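Local atomic coordinates of thymidylate synthase 1 (Bacillus subtilis, PDB entry 1BKP), a protein that probably catalyses, as a homodimer, the reductive methylation of dUMP to dTMP with 5,10-methylenetetrahydrofolate as both methyl donor and reductant. Residues A[33-38]-A[223-228]; A[227-232]-A[272-277]; A[125-130]-A[252-257]; A[73-78]-A[109-114]. One frame throughout, in Å; residues are numbered along the deposited sequence.

The four contacts fall into two pairs on opposite sides of the chain's centre. Contacts 1 and 2 lie with their centres 9 Å apart, share Ile-227 and Asp-228, and are tied by a probable hydrogen bond from His-226 NE2 to Glu-275 O (2.7 Å). They hold Tyr-223 and Ala-277, predicted to bind dUMP and the folate respectively. Contacts 3 and 4, centres 10 Å apart, meet where Tyr-254 OH and Lys-78 NZ lie 2.7 Å apart, a probable hydrogen bond. Between the pairs, the centres of contacts 1 and 3 are 40 Å apart. In contact 4 the side chain of Ile-74 lies about 10 Å from that of the catalytic Cys-160.

Contact 1 (A[33-38]-A[223-228]); sequences DGTPAH and YTRHID
Tyr-223, the last residue of strand 209-223, brings its ring against the loop 33-38, CD2 lying 3.9 Å from Ala-37 CB. The same residue offers its CA-H to His-38 O, with CA and O 3.4 Å apart. His-38 O is also gripped by the next residue: Thr-224 N donates to it at 3.1 Å and 161°, so this carbonyl binds the chain just as it leaves the strand. Thr-224 adds a second, water-mediated link, since its OG1 lies 2.7 Å from a water that accepts from His-38 N. Arg-225 reaches farther along the loop. Its chain is fully extended from CG to NE, and this length carries the guanidinium to Asp-33, where NH2 donates to OD2 on the syn side of the carboxylate at 2.7 Å and 169°. The acid meets the guanidinium at its edge, yet the two planes are turned 66° apart, making this a single-bond salt bridge rather than a flat, two-pronged one. The other oxygen, Asp-33 OD1, is occupied within its own loop: Thr-35 N and Thr-35 OG1 reach it from the same face, the first closing an Asx turn. Trp-30 completes the setting of Arg-225 through a cation-pi contact. Beyond it, His-226 N bonds back to Tyr-223 O as the chain coils toward helix 227-235. The arrangement is a strand-to-helix turn anchored to a neighbouring loop, beside the predicted nucleotide and folate sites; Tyr-223 is predicted to bind dUMP shared between the two subunits, and also packs on Arg-140 of the second subunit.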
# COMPACT_ATOMS: atom_id res chain seq x y z
N ASP A 33 -22.29 -19.34 -20.56
CA ASP A 33 -21.86 -20.06 -21.72
C ASP A 33 -20.50 -20.70 -21.66
O ASP A 33 -20.04 -21.21 -22.67
CB ASP A 33 -21.98 -19.15 -22.96
CG ASP A 33 -20.99 -17.94 -22.93
OD1 ASP A 33 -20.15 -17.87 -22.03
OD2 ASP A 33 -21.08 -17.09 -23.84
N GLY A 34 -19.85 -20.65 -20.51
CA GLY A 34 -18.56 -21.27 -20.38
C GLY A 34 -17.35 -20.65 -21.09
O GLY A 34 -16.22 -21.12 -20.90
N THR A 35 -17.54 -19.59 -21.86
CA THR A 35 -16.42 -18.99 -22.56
C THR A 35 -15.50 -18.19 -21.62
O THR A 35 -15.89 -17.87 -20.50
CB THR A 35 -16.95 -18.14 -23.69
OG1 THR A 35 -17.69 -17.05 -23.15
CG2 THR A 35 -17.95 -18.99 -24.54
N PRO A 36 -14.23 -17.95 -22.02
CA PRO A 36 -13.36 -17.20 -21.10
C PRO A 36 -13.81 -15.76 -20.81
O PRO A 36 -14.30 -15.04 -21.69
CB PRO A 36 -11.96 -17.30 -21.75
CG PRO A 36 -12.20 -17.64 -23.16
CD PRO A 36 -13.44 -18.56 -23.11
N ALA A 37 -13.74 -15.41 -19.54
CA ALA A 37 -14.17 -14.07 -19.06
C ALA A 37 -12.90 -13.18 -19.01
O ALA A 37 -12.05 -13.40 -18.12
CB ALA A 37 -14.81 -14.20 -17.66
N HIS A 38 -12.76 -12.26 -19.96
CA HIS A 38 -11.57 -11.40 -19.98
C HIS A 38 -11.89 -10.05 -19.35
O HIS A 38 -13.11 -9.74 -19.12
CB HIS A 38 -11.08 -11.22 -21.42
CG HIS A 38 -10.47 -12.48 -22.01
ND1 HIS A 38 -9.24 -12.94 -21.63
CD2 HIS A 38 -10.97 -13.39 -22.88
CE1 HIS A 38 -8.98 -14.10 -22.23
NE2 HIS A 38 -10.01 -14.39 -23.00
N TYR A 223 -14.72 -6.64 -16.18
CA TYR A 223 -15.00 -7.73 -17.15
C TYR A 223 -15.69 -7.15 -18.34
O TYR A 223 -16.57 -6.29 -18.17
CB TYR A 223 -15.81 -8.84 -16.54
CG TYR A 223 -15.03 -9.63 -15.52
CD1 TYR A 223 -14.90 -9.19 -14.22
CD2 TYR A 223 -14.33 -10.79 -15.90
CE1 TYR A 223 -14.07 -9.86 -13.31
CE2 TYR A 223 -13.51 -11.50 -15.02
CZ TYR A 223 -13.38 -11.01 -13.72
OH TYR A 223 -12.49 -11.63 -12.89
N THR A 224 -15.30 -7.57 -19.55
CA THR A 224 -15.86 -6.95 -20.77
C THR A 224 -17.37 -6.97 -20.86
O THR A 224 -17.93 -6.01 -21.29
CB THR A 224 -15.29 -7.62 -22.11
OG1 THR A 224 -15.51 -9.05 -22.02
CG2 THR A 224 -13.76 -7.30 -22.22
N ARG A 225 -18.03 -8.03 -20.44
CA ARG A 225 -19.52 -8.01 -20.51
C ARG A 225 -20.17 -7.10 -19.52
O ARG A 225 -21.42 -7.00 -19.48
CB ARG A 225 -20.11 -9.40 -20.34
CG ARG A 225 -19.74 -10.32 -21.47
CD ARG A 225 -20.32 -11.74 -21.22
NE ARG A 225 -20.01 -12.64 -22.32
CZ ARG A 225 -20.41 -13.91 -22.41
NH1 ARG A 225 -21.17 -14.48 -21.48
NH2 ARG A 225 -20.03 -14.62 -23.47
N HIS A 226 -19.38 -6.50 -18.62
CA HIS A 226 -20.02 -5.58 -17.68
C HIS A 226 -20.05 -4.18 -18.24
O HIS A 226 -20.71 -3.33 -17.70
CB HIS A 226 -19.32 -5.60 -16.31
CG HIS A 226 -19.53 -6.88 -15.59
ND1 HIS A 226 -18.72 -7.31 -14.58
CD2 HIS A 226 -20.42 -7.88 -15.82
CE1 HIS A 226 -19.09 -8.54 -14.19
NE2 HIS A 226 -20.13 -8.90 -14.92
N ILE A 227 -19.32 -3.97 -19.34
CA ILE A 227 -19.18 -2.65 -19.94
C ILE A 227 -20.50 -1.92 -20.31
O ILE A 227 -20.68 -0.73 -20.01
CB ILE A 227 -18.16 -2.71 -21.08
CG1 ILE A 227 -16.75 -2.87 -20.49
CG2 ILE A 227 -18.25 -1.38 -21.94
CD1 ILE A 227 -15.81 -3.24 -21.51
N ASP A 228 -21.40 -2.62 -21.02
CA ASP A 228 -22.65 -1.96 -21.37
C ASP A 228 -23.40 -1.39 -20.19
O ASP A 228 -23.88 -0.26 -20.28
CB ASP A 228 -23.61 -2.82 -22.21
CG ASP A 228 -24.99 -2.08 -22.43
OD1 ASP A 228 -25.00 -0.95 -23.03
OD2 ASP A 228 -26.05 -2.57 -21.93
O HOH W 1 -15.03 -11.67 -21.84

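Contact 2 (A[227-232]-A[272-277]); sequences IDNLKI and LLFEVA
Asn-229 provides the polar link between helix 227-232 and segment 272-277: its ND2 donates to Leu-273 O at 2.8 Å. The bond is bent, 137° at the hydrogen. Although the acceptor lies in the plane of the amide, the amide nitrogen stands 58° out of the carbonyl plane.

In an aromatic contact, the same ND2 sits 3.6 Å above the Phe-274 ring, displaced toward its rim, while Asn-229 CB approaches the ring at CE1 (3.5 Å). With CG anti to the carbonyl carbon (chi1 -84°), the asparagine can lay its amide nitrogen over one face of the ring and still reach the neighbouring carbonyl.

Apolar packing flanks this centre. Leu-272 and Ile-232 lie alongside each other, pointing opposite ways, with Leu-272 CD2 and Ile-232 CG2 4.1 Å apart. Leu-230 CD2 makes a more distant approach to Phe-274 CE1.

The contact lays the C-terminal segment, whose Ala-277 is predicted to bind the folate, against helix 227-235. Around it, His-226 places its ring edge-to-face with Phe-274. Leu-230 extends the packing inward to Val-222 of strand 209-223 and to Tyr-7 and Ile-11 of helix 3-17, while Leu-272 touches Gln-233 farther along helix 227-235.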
# COMPACT_ATOMS: atom_id res chain seq x y z
N ILE A 227 -19.32 -3.97 -19.34
CA ILE A 227 -19.18 -2.65 -19.94
C ILE A 227 -20.50 -1.92 -20.31
O ILE A 227 -20.68 -0.73 -20.01
CB ILE A 227 -18.16 -2.71 -21.08
CG1 ILE A 227 -16.75 -2.87 -20.49
CG2 ILE A 227 -18.25 -1.38 -21.94
CD1 ILE A 227 -15.81 -3.24 -21.51
N ASP A 228 -21.40 -2.62 -21.02
CA ASP A 228 -22.65 -1.96 -21.37
C ASP A 228 -23.40 -1.39 -20.19
O ASP A 228 -23.88 -0.26 -20.28
CB ASP A 228 -23.61 -2.82 -22.21
CG ASP A 228 -24.99 -2.08 -22.43
OD1 ASP A 228 -25.00 -0.95 -23.03
OD2 ASP A 228 -26.05 -2.57 -21.93
N ASN A 229 -23.53 -2.16 -19.10
CA ASN A 229 -24.26 -1.67 -17.91
C ASN A 229 -23.50 -0.48 -17.30
O ASN A 229 -24.13 0.47 -16.85
CB ASN A 229 -24.32 -2.72 -16.79
CG ASN A 229 -25.45 -3.72 -16.97
OD1 ASN A 229 -26.33 -3.56 -17.80
ND2 ASN A 229 -25.36 -4.82 -16.24
N LEU A 230 -22.15 -0.49 -17.36
CA LEU A 230 -21.41 0.60 -16.72
C LEU A 230 -21.63 1.89 -17.51
O LEU A 230 -21.66 3.00 -16.96
CB LEU A 230 -19.89 0.26 -16.63
CG LEU A 230 -19.53 -0.84 -15.67
CD1 LEU A 230 -18.02 -1.24 -15.82
CD2 LEU A 230 -19.86 -0.31 -14.26
N LYS A 231 -21.75 1.72 -18.83
CA LYS A 231 -22.01 2.86 -19.73
C LYS A 231 -23.37 3.41 -19.35
O LYS A 231 -23.55 4.62 -19.37
CB LYS A 231 -22.01 2.41 -21.21
CG LYS A 231 -20.58 2.31 -21.81
CD LYS A 231 -20.77 1.96 -23.29
CE LYS A 231 -19.50 1.48 -23.96
NZ LYS A 231 -18.71 2.63 -24.43
N ILE A 232 -24.35 2.54 -19.08
CA ILE A 232 -25.66 3.01 -18.60
C ILE A 232 -25.51 3.77 -17.30
O ILE A 232 -25.98 4.92 -17.19
CB ILE A 232 -26.64 1.82 -18.33
CG1 ILE A 232 -27.11 1.24 -19.65
CG2 ILE A 232 -27.90 2.26 -17.42
CD1 ILE A 232 -27.86 -0.09 -19.36
N LEU A 272 -29.46 -3.16 -12.00
CA LEU A 272 -28.81 -3.61 -13.25
C LEU A 272 -28.31 -5.00 -12.92
O LEU A 272 -27.76 -5.18 -11.85
CB LEU A 272 -27.55 -2.76 -13.51
CG LEU A 272 -27.80 -1.30 -13.85
CD1 LEU A 272 -26.53 -0.47 -13.60
CD2 LEU A 272 -28.30 -1.22 -15.34
N LEU A 273 -28.42 -5.95 -13.84
CA LEU A 273 -27.99 -7.32 -13.57
C LEU A 273 -26.62 -7.50 -14.28
O LEU A 273 -26.50 -7.24 -15.44
CB LEU A 273 -28.98 -8.34 -14.22
CG LEU A 273 -30.30 -8.68 -13.44
CD1 LEU A 273 -30.79 -7.58 -12.72
CD2 LEU A 273 -31.40 -9.22 -14.36
N PHE A 274 -25.61 -7.90 -13.55
CA PHE A 274 -24.29 -8.15 -14.12
C PHE A 274 -24.05 -9.66 -14.19
O PHE A 274 -24.19 -10.39 -13.22
CB PHE A 274 -23.26 -7.53 -13.17
CG PHE A 274 -23.31 -6.05 -13.11
CD1 PHE A 274 -22.56 -5.28 -14.04
CD2 PHE A 274 -24.06 -5.40 -12.15
CE1 PHE A 274 -22.54 -3.92 -14.04
CE2 PHE A 274 -24.06 -3.98 -12.15
CZ PHE A 274 -23.29 -3.25 -13.09
N GLU A 275 -23.69 -10.11 -15.37
CA GLU A 275 -23.35 -11.49 -15.67
C GLU A 275 -22.30 -11.98 -14.68
O GLU A 275 -21.35 -11.27 -14.37
CB GLU A 275 -22.74 -11.53 -17.08
CG GLU A 275 -23.52 -10.82 -18.30
CD GLU A 275 -23.87 -9.27 -18.21
OE1 GLU A 275 -23.21 -8.40 -17.57
OE2 GLU A 275 -24.87 -8.90 -18.87
N VAL A 276 -22.47 -13.20 -14.20
CA VAL A 276 -21.55 -13.85 -13.26
C VAL A 276 -20.30 -14.45 -13.96
O VAL A 276 -20.45 -15.19 -14.96
CB VAL A 276 -22.22 -15.06 -12.56
CG1 VAL A 276 -22.52 -14.75 -11.16
CG2 VAL A 276 -23.50 -15.41 -13.26
N ALA A 277 -19.11 -14.18 -13.42
CA ALA A 277 -17.86 -14.73 -13.96
C ALA A 277 -17.27 -15.61 -12.86
O ALA A 277 -16.87 -15.11 -11.78
CB ALA A 277 -16.87 -13.60 -14.36

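Contact 3 (A[125-130]-A[252-257]); sequences QVDYLL and DFYDFT
Tyr-254 reaches from the loop between strands 243-246 and 261-264 to Asp-127 on helix 125-135, and its OH donates to Asp-127 OD1 across 2.6 Å. This short polar link lies on the more open side of the contact, where both residues are partly exposed. The oxygen approaches the edge of the tyrosine ring, near its plane, but the hydroxyl meets the acid 43° above the carboxylate plane; ring and carboxylate are inclined at 64°. Lys-78 NZ bonds to Tyr-254 OH and makes a long, weak ion pair with Asp-127 OD2; its charge may favour the ionised acid.

On the inner side, Val-126 and Phe-253 are buried. Val-126 directs CG1, anti to the backbone N (chi1 176°), toward the loop, where it touches Tyr-254 OH at 3.7 Å and lies 4.2 Å from Phe-253 CE2. One turn on, the partly exposed Leu-130 lies across Phe-253, with CD1 4.0 Å from the phenylalanine CB. Phe-253 CD2 stands over the centre of the Tyr-254 ring.

Phe-253 continues inward onto Met-201 and Ile-202 of helix 188-206. Both it and Val-126 pack on Trp-75 of helix 64-75, and Val-126 touches Leu-111 of helix 108-112.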
# COMPACT_ATOMS: atom_id res chain seq x y z
N GLN A 125 -4.01 -7.18 16.36
CA GLN A 125 -3.83 -5.94 15.63
C GLN A 125 -4.86 -4.89 15.87
O GLN A 125 -4.59 -3.72 15.76
CB GLN A 125 -3.83 -6.26 14.12
CG GLN A 125 -2.56 -7.02 13.63
CD GLN A 125 -2.55 -7.09 12.09
OE1 GLN A 125 -2.58 -6.00 11.42
NE2 GLN A 125 -2.61 -8.30 11.52
N VAL A 126 -6.10 -5.30 16.12
CA VAL A 126 -7.14 -4.31 16.28
C VAL A 126 -7.00 -3.64 17.68
O VAL A 126 -7.03 -2.41 17.78
CB VAL A 126 -8.52 -4.97 16.13
CG1 VAL A 126 -9.63 -3.94 16.39
CG2 VAL A 126 -8.67 -5.63 14.74
N ASP A 127 -6.85 -4.42 18.76
CA ASP A 127 -6.67 -3.80 20.08
C ASP A 127 -5.37 -3.02 20.17
O ASP A 127 -5.34 -1.94 20.79
CB ASP A 127 -6.69 -4.88 21.15
CG ASP A 127 -8.10 -5.45 21.35
OD1 ASP A 127 -9.11 -4.72 21.13
OD2 ASP A 127 -8.15 -6.66 21.65
N TYR A 128 -4.36 -3.45 19.42
CA TYR A 128 -3.12 -2.74 19.47
C TYR A 128 -3.36 -1.37 18.77
O TYR A 128 -3.02 -0.28 19.28
CB TYR A 128 -2.03 -3.51 18.72
CG TYR A 128 -0.70 -2.80 18.85
CD1 TYR A 128 0.08 -2.96 20.01
CD2 TYR A 128 -0.24 -1.94 17.86
CE1 TYR A 128 1.27 -2.30 20.16
CE2 TYR A 128 0.95 -1.29 18.00
CZ TYR A 128 1.70 -1.49 19.13
OH TYR A 128 2.96 -0.96 19.10
N LEU A 129 -4.03 -1.40 17.61
CA LEU A 129 -4.31 -0.15 16.89
C LEU A 129 -5.18 0.79 17.74
O LEU A 129 -4.87 2.00 17.85
CB LEU A 129 -5.14 -0.48 15.59
CG LEU A 129 -5.69 0.79 14.81
CD1 LEU A 129 -4.51 1.61 14.25
CD2 LEU A 129 -6.72 0.43 13.67
N LEU A 130 -6.23 0.26 18.38
CA LEU A 130 -7.14 1.15 19.17
C LEU A 130 -6.37 1.88 20.29
O LEU A 130 -6.44 3.14 20.43
CB LEU A 130 -8.28 0.32 19.76
CG LEU A 130 -9.37 -0.02 18.72
CD1 LEU A 130 -10.32 -0.90 19.40
CD2 LEU A 130 -10.14 1.20 18.08
N ASP A 252 -17.68 1.64 22.93
CA ASP A 252 -16.69 0.59 22.76
C ASP A 252 -16.83 -0.01 21.37
O ASP A 252 -17.93 -0.34 20.99
CB ASP A 252 -16.96 -0.52 23.75
CG ASP A 252 -15.89 -1.60 23.69
OD1 ASP A 252 -14.74 -1.25 23.81
OD2 ASP A 252 -16.15 -2.79 23.52
N PHE A 253 -15.73 -0.17 20.62
CA PHE A 253 -15.77 -0.80 19.31
C PHE A 253 -16.50 -2.19 19.30
O PHE A 253 -17.13 -2.59 18.32
CB PHE A 253 -14.32 -1.02 18.86
CG PHE A 253 -14.20 -1.53 17.44
CD1 PHE A 253 -14.43 -0.67 16.36
CD2 PHE A 253 -13.88 -2.87 17.20
CE1 PHE A 253 -14.34 -1.15 15.02
CE2 PHE A 253 -13.79 -3.31 15.90
CZ PHE A 253 -14.02 -2.45 14.82
N TYR A 254 -16.40 -2.90 20.41
CA TYR A 254 -16.98 -4.21 20.49
C TYR A 254 -18.45 -4.21 20.86
O TYR A 254 -19.04 -5.26 20.86
CB TYR A 254 -16.19 -5.08 21.46
CG TYR A 254 -14.79 -5.23 20.96
CD1 TYR A 254 -14.51 -6.11 19.91
CD2 TYR A 254 -13.76 -4.48 21.50
CE1 TYR A 254 -13.19 -6.23 19.40
CE2 TYR A 254 -12.44 -4.58 21.00
CZ TYR A 254 -12.17 -5.46 19.96
OH TYR A 254 -10.90 -5.57 19.44
N ASP A 255 -19.06 -3.02 20.94
CA ASP A 255 -20.48 -2.94 21.28
C ASP A 255 -21.37 -2.69 20.07
O ASP A 255 -22.59 -2.78 20.17
CB ASP A 255 -20.72 -1.79 22.28
CG ASP A 255 -20.28 -2.13 23.67
OD1 ASP A 255 -20.08 -3.34 23.93
OD2 ASP A 255 -20.08 -1.19 24.48
N PHE A 256 -20.79 -2.37 18.92
CA PHE A 256 -21.58 -2.03 17.75
C PHE A 256 -22.30 -3.26 17.19
O PHE A 256 -21.80 -4.37 17.31
CB PHE A 256 -20.65 -1.45 16.64
CG PHE A 256 -20.28 0.01 16.83
CD1 PHE A 256 -21.21 1.00 16.58
CD2 PHE A 256 -18.97 0.36 17.20
CE1 PHE A 256 -20.89 2.37 16.67
CE2 PHE A 256 -18.56 1.70 17.32
CZ PHE A 256 -19.54 2.75 17.04
N THR A 257 -23.52 -3.10 16.73
CA THR A 257 -24.22 -4.26 16.17
C THR A 257 -24.81 -3.65 14.94
O THR A 257 -24.82 -2.41 14.81
CB THR A 257 -25.43 -4.82 17.09
OG1 THR A 257 -26.43 -3.80 17.26
CG2 THR A 257 -24.95 -5.34 18.47

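Contact 4 (A[73-78]-A[109-114]); sequences WIWQLK and FQLGKK
Leu-111 sets its CD1 methyl almost squarely over the indole face of Trp-75, and the rest of the contact is arranged around that placement. The methyl lies 3.7 Å from the centroid of the five-membered ring, 12° off the normal, which makes this a CH-pi contact. Leu-111 CD1 to Trp-75 CE2, the closest ring atom, is 3.6 Å. The leucine branch is put there by an extended side chain, with CD1 anti to CA (chi2 -179°). Ile-74 meets the same methyl from beside the tryptophan, Ile-74 CG2 lying 3.8 Å from Leu-111 CD1. One branch of the leucine therefore sits in the corner formed by the aromatic face and the isoleucine, all three residues being buried.

Lys-78 runs differently. Its side chain is roughly perpendicular to that of Leu-111 and lies along the end of the second helix, with CG 4.0 Å from Leu-111 CB and CD 3.3 Å from Leu-111 O. Nearer the backbone, its CB packs 4.0 Å from Gly-112 CA, where the glycine lets the two backbones come close. A bend at chi3 (-75°) turns the far end of the lysine, and NZ finds partners beyond this interface in Asp-124 and Tyr-254. Lys-114 NZ lies 4.7 Å from Lys-78 NZ and also pairs with Asp-124, so a carboxylate probably offsets the two like charges.

Trp-75 NE1 hydrogen-bonds to Tyr-195 OH. The arrangement is helix-end packing in the thymidylate synthase fold: the end of helix 64-75 meets the short helix 108-112, with the Ile-74 side chain about 7 Å from that of Asn-191, predicted to bind dUMP.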
# COMPACT_ATOMS: atom_id res chain seq x y z
N TRP A 73 -17.82 -8.99 10.91
CA TRP A 73 -17.37 -10.37 10.97
C TRP A 73 -15.80 -10.31 10.94
O TRP A 73 -15.12 -11.06 11.65
CB TRP A 73 -17.87 -11.10 9.70
CG TRP A 73 -17.40 -12.49 9.51
CD1 TRP A 73 -17.50 -13.51 10.40
CD2 TRP A 73 -16.76 -13.05 8.35
NE1 TRP A 73 -16.96 -14.68 9.87
CE2 TRP A 73 -16.52 -14.42 8.60
CE3 TRP A 73 -16.38 -12.52 7.12
CZ2 TRP A 73 -15.93 -15.25 7.67
CZ3 TRP A 73 -15.77 -13.38 6.17
CH2 TRP A 73 -15.57 -14.69 6.45
N ILE A 74 -15.24 -9.58 9.98
CA ILE A 74 -13.77 -9.48 9.90
C ILE A 74 -13.08 -8.68 11.06
O ILE A 74 -12.09 -9.19 11.72
CB ILE A 74 -13.36 -8.80 8.55
CG1 ILE A 74 -13.88 -9.64 7.31
CG2 ILE A 74 -11.78 -8.68 8.42
CD1 ILE A 74 -13.89 -8.66 5.99
N TRP A 75 -13.56 -7.47 11.30
CA TRP A 75 -12.91 -6.56 12.25
C TRP A 75 -13.36 -6.59 13.71
O TRP A 75 -12.53 -6.36 14.58
CB TRP A 75 -13.10 -5.11 11.78
CG TRP A 75 -12.17 -4.74 10.61
CD1 TRP A 75 -12.27 -5.08 9.26
CD2 TRP A 75 -10.93 -4.03 10.76
NE1 TRP A 75 -11.16 -4.62 8.58
CE2 TRP A 75 -10.32 -3.96 9.47
CE3 TRP A 75 -10.29 -3.43 11.86
CZ2 TRP A 75 -9.10 -3.30 9.25
CZ3 TRP A 75 -9.05 -2.76 11.63
CH2 TRP A 75 -8.48 -2.71 10.35
N GLN A 76 -14.61 -6.97 13.96
CA GLN A 76 -15.15 -6.97 15.32
C GLN A 76 -15.16 -8.38 15.89
O GLN A 76 -14.55 -8.61 16.93
CB GLN A 76 -16.57 -6.40 15.35
CG GLN A 76 -17.00 -6.12 16.76
CD GLN A 76 -18.47 -5.88 16.80
OE1 GLN A 76 -19.22 -6.74 16.42
NE2 GLN A 76 -18.90 -4.64 17.14
N LEU A 77 -15.76 -9.35 15.19
CA LEU A 77 -15.75 -10.72 15.69
C LEU A 77 -14.38 -11.31 15.38
O LEU A 77 -13.94 -12.31 16.01
CB LEU A 77 -16.84 -11.56 14.97
CG LEU A 77 -18.28 -10.96 14.89
CD1 LEU A 77 -19.30 -12.08 14.38
CD2 LEU A 77 -18.73 -10.36 16.11
N LYS A 78 -13.70 -10.80 14.35
CA LYS A 78 -12.37 -11.33 13.97
C LYS A 78 -12.50 -12.80 13.76
O LYS A 78 -11.67 -13.61 14.27
CB LYS A 78 -11.32 -11.01 15.06
CG LYS A 78 -11.01 -9.53 15.09
CD LYS A 78 -10.15 -9.00 16.31
CE LYS A 78 -10.89 -8.91 17.60
NZ LYS A 78 -10.19 -8.10 18.70
N PHE A 109 -9.10 -13.99 10.85
CA PHE A 109 -8.11 -14.80 11.58
C PHE A 109 -6.83 -13.96 11.81
O PHE A 109 -6.29 -13.93 12.93
CB PHE A 109 -7.75 -16.03 10.77
CG PHE A 109 -6.78 -16.92 11.49
CD1 PHE A 109 -7.25 -17.87 12.42
CD2 PHE A 109 -5.41 -16.77 11.30
CE1 PHE A 109 -6.30 -18.64 13.16
CE2 PHE A 109 -4.48 -17.51 12.04
CZ PHE A 109 -4.93 -18.44 12.97
N GLN A 110 -6.40 -13.17 10.81
CA GLN A 110 -5.20 -12.40 10.97
C GLN A 110 -5.40 -11.27 11.99
O GLN A 110 -4.48 -10.90 12.70
CB GLN A 110 -4.77 -11.82 9.62
CG GLN A 110 -4.16 -12.96 8.66
CD GLN A 110 -2.99 -13.68 9.32
OE1 GLN A 110 -2.18 -13.03 10.02
NE2 GLN A 110 -2.87 -14.97 9.13
N LEU A 111 -6.58 -10.66 11.96
CA LEU A 111 -6.91 -9.54 12.88
C LEU A 111 -7.08 -9.96 14.37
O LEU A 111 -7.06 -9.09 15.29
CB LEU A 111 -8.17 -8.77 12.42
CG LEU A 111 -7.88 -7.95 11.12
CD1 LEU A 111 -9.07 -7.17 10.67
CD2 LEU A 111 -6.66 -6.99 11.22
N GLY A 112 -7.22 -11.29 14.57
CA GLY A 112 -7.47 -11.80 15.90
C GLY A 112 -6.28 -12.49 16.54
O GLY A 112 -6.38 -12.83 17.72
N LYS A 113 -5.16 -12.66 15.81
CA LYS A 113 -4.00 -13.35 16.32
C LYS A 113 -3.36 -12.49 17.41
O LYS A 113 -3.05 -11.34 17.16
CB LYS A 113 -3.03 -13.52 15.17
CG LYS A 113 -2.05 -14.60 15.26
CD LYS A 113 -1.67 -15.04 13.84
CE LYS A 113 -0.68 -16.10 13.94
NZ LYS A 113 0.01 -16.26 12.66
N LYS A 114 -3.12 -13.02 18.59
CA LYS A 114 -2.51 -12.19 19.67
C LYS A 114 -1.01 -12.20 19.42
O LYS A 114 -0.34 -13.09 19.88
CB LYS A 114 -2.84 -12.78 21.06
CG LYS A 114 -4.34 -12.97 21.34
CD LYS A 114 -5.07 -11.67 21.19
CE LYS A 114 -6.62 -11.83 21.37
NZ LYS A 114 -7.45 -11.59 20.10